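Local coordinates for ARF-like GTPase (Chlamydomonas reinhardtii, PDB 4M9Q), which belongs to the ARF-like branch of the small GTPases and holds phosphoaminophosphonic acid-guanylate ester together with magnesium in a P-loop fold, at residues D105-L117 and R157-V169. Numbering follows the deposited sequence. Where two conformers were deposited one is given.
Sequences DKPICIFANKQDL and RLRDGLKWLVGTV. With GNP (phosphoaminophosphonic acid-guanylate ester), chain D.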
loop_
_atom_site.group_PDB
_atom_site.type_symbol
_atom_site.label_atom_id
_atom_site.label_comp_id
_atom_site.label_asym_id
_atom_site.label_seq_id
_atom_site.Cartn_x
_atom_site.Cartn_y
_atom_site.Cartn_z
ATOM N N ASP A 105 -14.235 3.837 3.053
ATOM C CA ASP A 105 -14.135 4.662 1.807
ATOM C C ASP A 105 -12.744 5.008 1.238
ATOM O O ASP A 105 -12.662 5.722 0.259
ATOM C CB ASP A 105 -14.947 5.977 1.954
ATOM C CG ASP A 105 -16.474 5.730 2.113
ATOM O OD1 ASP A 105 -17.025 4.751 1.520
ATOM O OD2 ASP A 105 -17.121 6.532 2.825
ATOM N N LYS A 106 -11.650 4.526 1.829
ATOM C CA LYS A 106 -10.332 4.807 1.289
ATOM C C LYS A 106 -9.960 3.739 0.250
ATOM O O LYS A 106 -10.236 2.524 0.428
ATOM C CB LYS A 106 -9.303 4.840 2.392
ATOM C CG LYS A 106 -9.439 6.056 3.296
ATOM C CD LYS A 106 -8.474 6.022 4.457
ATOM C CE LYS A 106 -8.662 7.192 5.423
ATOM N NZ LYS A 106 -7.769 7.038 6.611
ATOM N N PRO A 107 -9.351 4.172 -0.860
ATOM C CA PRO A 107 -9.069 3.251 -1.929
ATOM C C PRO A 107 -7.789 2.426 -1.691
ATOM O O PRO A 107 -6.903 2.865 -0.906
ATOM C CB PRO A 107 -8.907 4.166 -3.116
ATOM C CG PRO A 107 -8.442 5.437 -2.579
ATOM C CD PRO A 107 -9.153 5.566 -1.269
ATOM N N ILE A 108 -7.744 1.238 -2.323
ATOM C CA ILE A 108 -6.635 0.286 -2.221
ATOM C C ILE A 108 -6.097 -0.068 -3.613
ATOM O O ILE A 108 -6.811 -0.525 -4.509
ATOM C CB ILE A 108 -7.019 -1.072 -1.643
ATOM C CG1 ILE A 108 -8.154 -1.009 -0.665
ATOM C CG2 ILE A 108 -5.835 -1.700 -0.901
ATOM C CD1 ILE A 108 -7.789 -0.227 0.494
ATOM N N CYS A 109 -4.826 0.160 -3.813
ATOM C CA CYS A 109 -4.188 -0.255 -5.021
ATOM C C CYS A 109 -3.471 -1.570 -4.677
ATOM O O CYS A 109 -2.631 -1.599 -3.824
ATOM C CB CYS A 109 -3.216 0.809 -5.451
ATOM S SG CYS A 109 -2.168 0.279 -6.783
ATOM N N ILE A 110 -3.876 -2.665 -5.290
ATOM C CA ILE A 110 -3.337 -3.947 -4.967
ATOM C C ILE A 110 -2.364 -4.319 -6.060
ATOM O O ILE A 110 -2.735 -4.387 -7.235
ATOM C CB ILE A 110 -4.457 -5.002 -4.872
ATOM C CG1 ILE A 110 -5.452 -4.584 -3.766
ATOM C CG2 ILE A 110 -3.874 -6.392 -4.584
ATOM C CD1 ILE A 110 -6.857 -5.094 -3.922
ATOM N N PHE A 111 -1.107 -4.529 -5.699
ATOM C CA PHE A 111 -0.130 -4.947 -6.686
ATOM C C PHE A 111 0.089 -6.443 -6.603
ATOM O O PHE A 111 0.477 -6.973 -5.588
ATOM C CB PHE A 111 1.178 -4.222 -6.469
ATOM C CG PHE A 111 1.187 -2.807 -6.972
ATOM C CD1 PHE A 111 1.071 -2.562 -8.280
ATOM C CD2 PHE A 111 1.399 -1.750 -6.121
ATOM C CE1 PHE A 111 1.119 -1.265 -8.767
ATOM C CE2 PHE A 111 1.475 -0.440 -6.584
ATOM C CZ PHE A 111 1.311 -0.191 -7.907
ATOM N N ALA A 112 -0.197 -7.136 -7.684
ATOM C CA ALA A 112 0.047 -8.583 -7.752
ATOM C C ALA A 112 1.489 -8.724 -8.202
ATOM O O ALA A 112 1.761 -8.845 -9.394
ATOM C CB ALA A 112 -0.891 -9.259 -8.760
ATOM N N ASN A 113 2.397 -8.678 -7.248
ATOM C CA ASN A 113 3.826 -8.557 -7.536
ATOM C C ASN A 113 4.521 -9.883 -7.936
ATOM O O ASN A 113 4.002 -10.979 -7.755
ATOM C CB ASN A 113 4.524 -7.921 -6.340
ATOM C CG ASN A 113 5.935 -7.499 -6.649
ATOM O OD1 ASN A 113 6.238 -7.021 -7.765
ATOM N ND2 ASN A 113 6.823 -7.690 -5.689
ATOM N N LYS A 114 5.694 -9.756 -8.526
ATOM C CA LYS A 114 6.564 -10.920 -8.852
ATOM C C LYS A 114 6.064 -11.693 -10.080
ATOM O O LYS A 114 6.136 -12.900 -10.117
ATOM C CB LYS A 114 6.714 -11.840 -7.629
ATOM C CG LYS A 114 7.176 -11.112 -6.339
ATOM C CD LYS A 114 7.976 -12.038 -5.418
ATOM C CE LYS A 114 8.250 -11.443 -4.060
ATOM N NZ LYS A 114 8.772 -12.424 -3.057
ATOM N N GLN A 115 5.588 -10.969 -11.091
ATOM C CA GLN A 115 5.074 -11.562 -12.310
ATOM C C GLN A 115 6.159 -12.115 -13.215
ATOM O O GLN A 115 5.847 -12.731 -14.223
ATOM C CB GLN A 115 4.235 -10.580 -13.097
ATOM C CG GLN A 115 2.957 -10.113 -12.407
ATOM C CD GLN A 115 1.873 -11.159 -12.363
ATOM O OE1 GLN A 115 1.690 -11.863 -13.320
ATOM N NE2 GLN A 115 1.128 -11.221 -11.275
ATOM N N ASP A 116 7.420 -11.894 -12.867
ATOM C CA ASP A 116 8.556 -12.577 -13.539
ATOM C C ASP A 116 8.697 -14.013 -13.087
ATOM O O ASP A 116 9.324 -14.825 -13.763
ATOM C CB ASP A 116 9.874 -11.855 -13.259
ATOM C CG ASP A 116 10.173 -11.758 -11.750
ATOM O OD1 ASP A 116 9.279 -11.351 -10.915
ATOM O OD2 ASP A 116 11.325 -12.102 -11.379
ATOM N N LEU A 117 8.147 -14.355 -11.929
ATOM C CA LEU A 117 8.246 -15.768 -11.471
ATOM C C LEU A 117 7.256 -16.687 -12.208
ATOM O O LEU A 117 6.085 -16.357 -12.430
ATOM C CB LEU A 117 8.064 -15.852 -9.953
ATOM C CG LEU A 117 9.234 -15.206 -9.207
ATOM C CD1 LEU A 117 8.933 -15.327 -7.720
ATOM C CD2 LEU A 117 10.573 -15.848 -9.643
ATOM N N ARG A 157 3.850 -0.574 -15.014
ATOM C CA ARG A 157 2.655 -0.962 -14.242
ATOM C C ARG A 157 2.645 -0.309 -12.845
ATOM O O ARG A 157 1.581 -0.032 -12.295
ATOM C CB ARG A 157 2.537 -2.489 -14.115
ATOM C CG ARG A 157 2.322 -3.318 -15.399
ATOM C CD ARG A 157 3.276 -4.528 -15.369
ATOM N NE ARG A 157 2.767 -5.868 -15.650
ATOM C CZ ARG A 157 3.471 -6.994 -15.450
ATOM N NH1 ARG A 157 4.726 -6.950 -14.947
ATOM N NH2 ARG A 157 2.914 -8.171 -15.740
ATOM N N LEU A 158 3.811 -0.053 -12.262
ATOM C CA LEU A 158 3.851 0.540 -10.913
ATOM C C LEU A 158 3.262 1.968 -10.877
ATOM O O LEU A 158 2.391 2.245 -10.038
ATOM C CB LEU A 158 5.254 0.575 -10.323
ATOM C CG LEU A 158 5.975 -0.764 -10.251
ATOM C CD1 LEU A 158 7.387 -0.553 -9.698
ATOM C CD2 LEU A 158 5.192 -1.812 -9.478
ATOM N N ARG A 159 3.721 2.847 -11.773
ATOM C CA ARG A 159 3.101 4.186 -11.915
ATOM C C ARG A 159 1.648 4.099 -12.354
ATOM O O ARG A 159 0.816 4.872 -11.883
ATOM C CB ARG A 159 3.886 5.098 -12.890
ATOM C CG ARG A 159 5.178 5.707 -12.322
ATOM C CD ARG A 159 4.836 6.888 -11.419
ATOM N NE ARG A 159 5.956 7.311 -10.574
ATOM C CZ ARG A 159 6.011 8.457 -9.887
ATOM N NH1 ARG A 159 5.015 9.331 -9.920
ATOM N NH2 ARG A 159 7.092 8.736 -9.162
ATOM N N ASP A 160 1.324 3.174 -13.253
ATOM C CA ASP A 160 -0.075 2.990 -13.645
ATOM C C ASP A 160 -0.937 2.778 -12.411
ATOM O O ASP A 160 -1.963 3.429 -12.220
ATOM C CB ASP A 160 -0.244 1.836 -14.583
ATOM C CG ASP A 160 0.383 2.086 -15.962
ATOM O OD1 ASP A 160 0.765 3.258 -16.278
ATOM O OD2 ASP A 160 0.509 1.083 -16.730
ATOM N N GLY A 161 -0.490 1.916 -11.528
ATOM C CA GLY A 161 -1.226 1.656 -10.293
ATOM C C GLY A 161 -1.280 2.898 -9.434
ATOM O O GLY A 161 -2.341 3.287 -8.982
ATOM N N LEU A 162 -0.145 3.574 -9.272
ATOM C CA LEU A 162 -0.115 4.831 -8.517
ATOM C C LEU A 162 -1.057 5.873 -9.098
ATOM O O LEU A 162 -1.781 6.520 -8.354
ATOM C CB LEU A 162 1.310 5.372 -8.404
ATOM C CG LEU A 162 1.507 6.545 -7.473
ATOM C CD1 LEU A 162 1.061 6.187 -6.074
ATOM C CD2 LEU A 162 2.961 6.968 -7.457
ATOM N N LYS A 163 -1.089 5.999 -10.420
ATOM C CA LYS A 163 -1.943 7.011 -11.069
ATOM C C LYS A 163 -3.427 6.705 -10.868
ATOM O O LYS A 163 -4.224 7.606 -10.711
ATOM C CB LYS A 163 -1.695 7.071 -12.580
ATOM C CG LYS A 163 -0.557 7.980 -12.995
ATOM C CD LYS A 163 -0.134 7.797 -14.469
ATOM C CE LYS A 163 0.797 8.932 -14.894
ATOM N NZ LYS A 163 0.079 10.263 -15.074
ATOM N N TRP A 164 -3.795 5.427 -10.915
ATOM C CA TRP A 164 -5.168 5.054 -10.605
ATOM C C TRP A 164 -5.488 5.437 -9.160
ATOM O O TRP A 164 -6.563 5.944 -8.883
ATOM C CB TRP A 164 -5.379 3.577 -10.803
ATOM C CG TRP A 164 -6.732 3.171 -10.327
ATOM C CD1 TRP A 164 -7.952 3.239 -11.030
ATOM C CD2 TRP A 164 -7.095 2.700 -9.006
ATOM N NE1 TRP A 164 -8.983 2.819 -10.243
ATOM C CE2 TRP A 164 -8.538 2.495 -9.018
ATOM C CE3 TRP A 164 -6.406 2.408 -7.897
ATOM C CZ2 TRP A 164 -9.206 2.022 -7.941
ATOM C CZ3 TRP A 164 -7.099 1.954 -6.785
ATOM C CH2 TRP A 164 -8.475 1.783 -6.815
ATOM N N LEU A 165 -4.561 5.199 -8.229
ATOM C CA LEU A 165 -4.824 5.488 -6.819
ATOM C C LEU A 165 -5.008 6.986 -6.640
ATOM O O LEU A 165 -5.980 7.435 -6.023
ATOM C CB LEU A 165 -3.658 5.090 -5.923
ATOM C CG LEU A 165 -3.858 4.280 -4.656
ATOM C CD1 LEU A 165 -2.732 4.575 -3.681
ATOM C CD2 LEU A 165 -5.198 4.452 -4.054
ATOM N N VAL A 166 -4.054 7.734 -7.188
ATOM C CA VAL A 166 -4.030 9.167 -6.959
ATOM C C VAL A 166 -5.266 9.792 -7.586
ATOM O O VAL A 166 -5.886 10.663 -6.995
ATOM C CB VAL A 166 -2.713 9.814 -7.444
ATOM C CG1 VAL A 166 -2.863 11.321 -7.409
ATOM C CG2 VAL A 166 -1.553 9.328 -6.545
ATOM N N GLY A 167 -5.637 9.311 -8.754
ATOM C CA GLY A 167 -6.850 9.771 -9.417
ATOM C C GLY A 167 -8.098 9.456 -8.620
ATOM O O GLY A 167 -9.043 10.233 -8.599
ATOM N N THR A 168 -8.110 8.320 -7.948
ATOM C CA THR A 168 -9.254 8.004 -7.124
ATOM C C THR A 168 -9.283 8.907 -5.939
ATOM O O THR A 168 -10.342 9.444 -5.625
ATOM C CB THR A 168 -9.226 6.544 -6.688
ATOM O OG1 THR A 168 -9.203 5.728 -7.861
ATOM C CG2 THR A 168 -10.397 6.170 -5.932
ATOM N N VAL A 169 -8.139 9.113 -5.277
ATOM C CA VAL A 169 -8.096 10.060 -4.143
ATOM C C VAL A 169 -8.482 11.464 -4.648
ATOM O O VAL A 169 -9.305 12.109 -4.059
ATOM C CB VAL A 169 -6.734 10.083 -3.462
ATOM C CG1 VAL A 169 -6.656 11.185 -2.374
ATOM C CG2 VAL A 169 -6.462 8.692 -2.890
HETATM P PG GNP D . 9.187 -6.829 4.672
HETATM O O1G GNP D . 10.138 -5.517 4.682
HETATM O O2G GNP D . 7.670 -6.436 4.720
HETATM O O3G GNP D . 9.686 -7.752 5.798
HETATM N N3B GNP D . 9.357 -7.535 3.135
HETATM P PB GNP D . 9.122 -6.548 1.784
HETATM O O1B GNP D . 9.636 -5.035 2.019
HETATM O O2B GNP D . 7.659 -6.634 1.450
HETATM O O3A GNP D . 9.965 -7.334 0.690
HETATM P PA GNP D . 11.216 -6.815 -0.145
HETATM O O1A GNP D . 12.264 -6.767 0.898
HETATM O O2A GNP D . 10.779 -5.617 -0.912
HETATM O "O5'" GNP D . 11.376 -8.069 -1.121
HETATM C "C5'" GNP D . 11.408 -9.404 -0.561
HETATM C "C4'" GNP D . 12.230 -10.353 -1.473
HETATM O "O4'" GNP D . 11.530 -10.419 -2.724
HETATM C "C3'" GNP D . 13.592 -9.808 -1.875
HETATM O "O3'" GNP D . 14.490 -10.830 -2.304
HETATM C "C2'" GNP D . 13.318 -9.049 -3.129
HETATM O "O2'" GNP D . 14.413 -8.907 -3.985
HETATM C "C1'" GNP D . 12.339 -9.966 -3.794
HETATM N N9 GNP D . 11.495 -9.363 -4.829
HETATM C C8 GNP D . 10.812 -8.228 -4.694
HETATM N N7 GNP D . 10.084 -7.982 -5.792
HETATM C C5 GNP D . 10.322 -8.969 -6.661
HETATM C C6 GNP D . 9.861 -9.259 -8.030
HETATM O O6 GNP D . 9.081 -8.500 -8.635
HETATM N N1 GNP D . 10.296 -10.369 -8.587
HETATM C C2 GNP D . 11.152 -11.232 -7.954
HETATM N N2 GNP D . 11.534 -12.314 -8.637
HETATM N N3 GNP D . 11.626 -11.038 -6.696
HETATM C C4 GNP D . 11.256 -9.894 -6.028
#
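Phe111 sits over the helix backbone at Gly161, where the absence of a side chain lets its CZ come within 3.9 Å of Gly161 CA. The ring is held between unlike neighbours: Leu158 CD2 lies over one face, offset toward the rim, and Cys109 SG over the other, 3.6 Å above the plane. With CG anti to its own carbonyl carbon (chi1 -78°), the ring also places CZ 3.4 Å from Leu158 O. Further along, Cys109 CB meets Leu165 CG at 3.6 Å, and Pro107 CG packs on Leu165 CD2 and Val169 CG2, crossing both side chains at about a right angle. Strand 108-113 and helix 157-169 run antiparallel (169°), their axes 8.4 Å apart, as expected where the C-terminal helix of a Ras-like G domain packs on the central parallel strands. The strand ends in Asn113, the first residue of the Asn-Lys-x-Asp motif of G domains: Asp116 OD1 accepts from N1 of phosphoaminophosphonic acid-guanylate ester at 2.7 Å, and OD2 from N2. Gln115, the variable residue of the motif, bonds through NE2 to Ala112 O from above the carbonyl plane, and its amide has its strongest polar partner in Ala121.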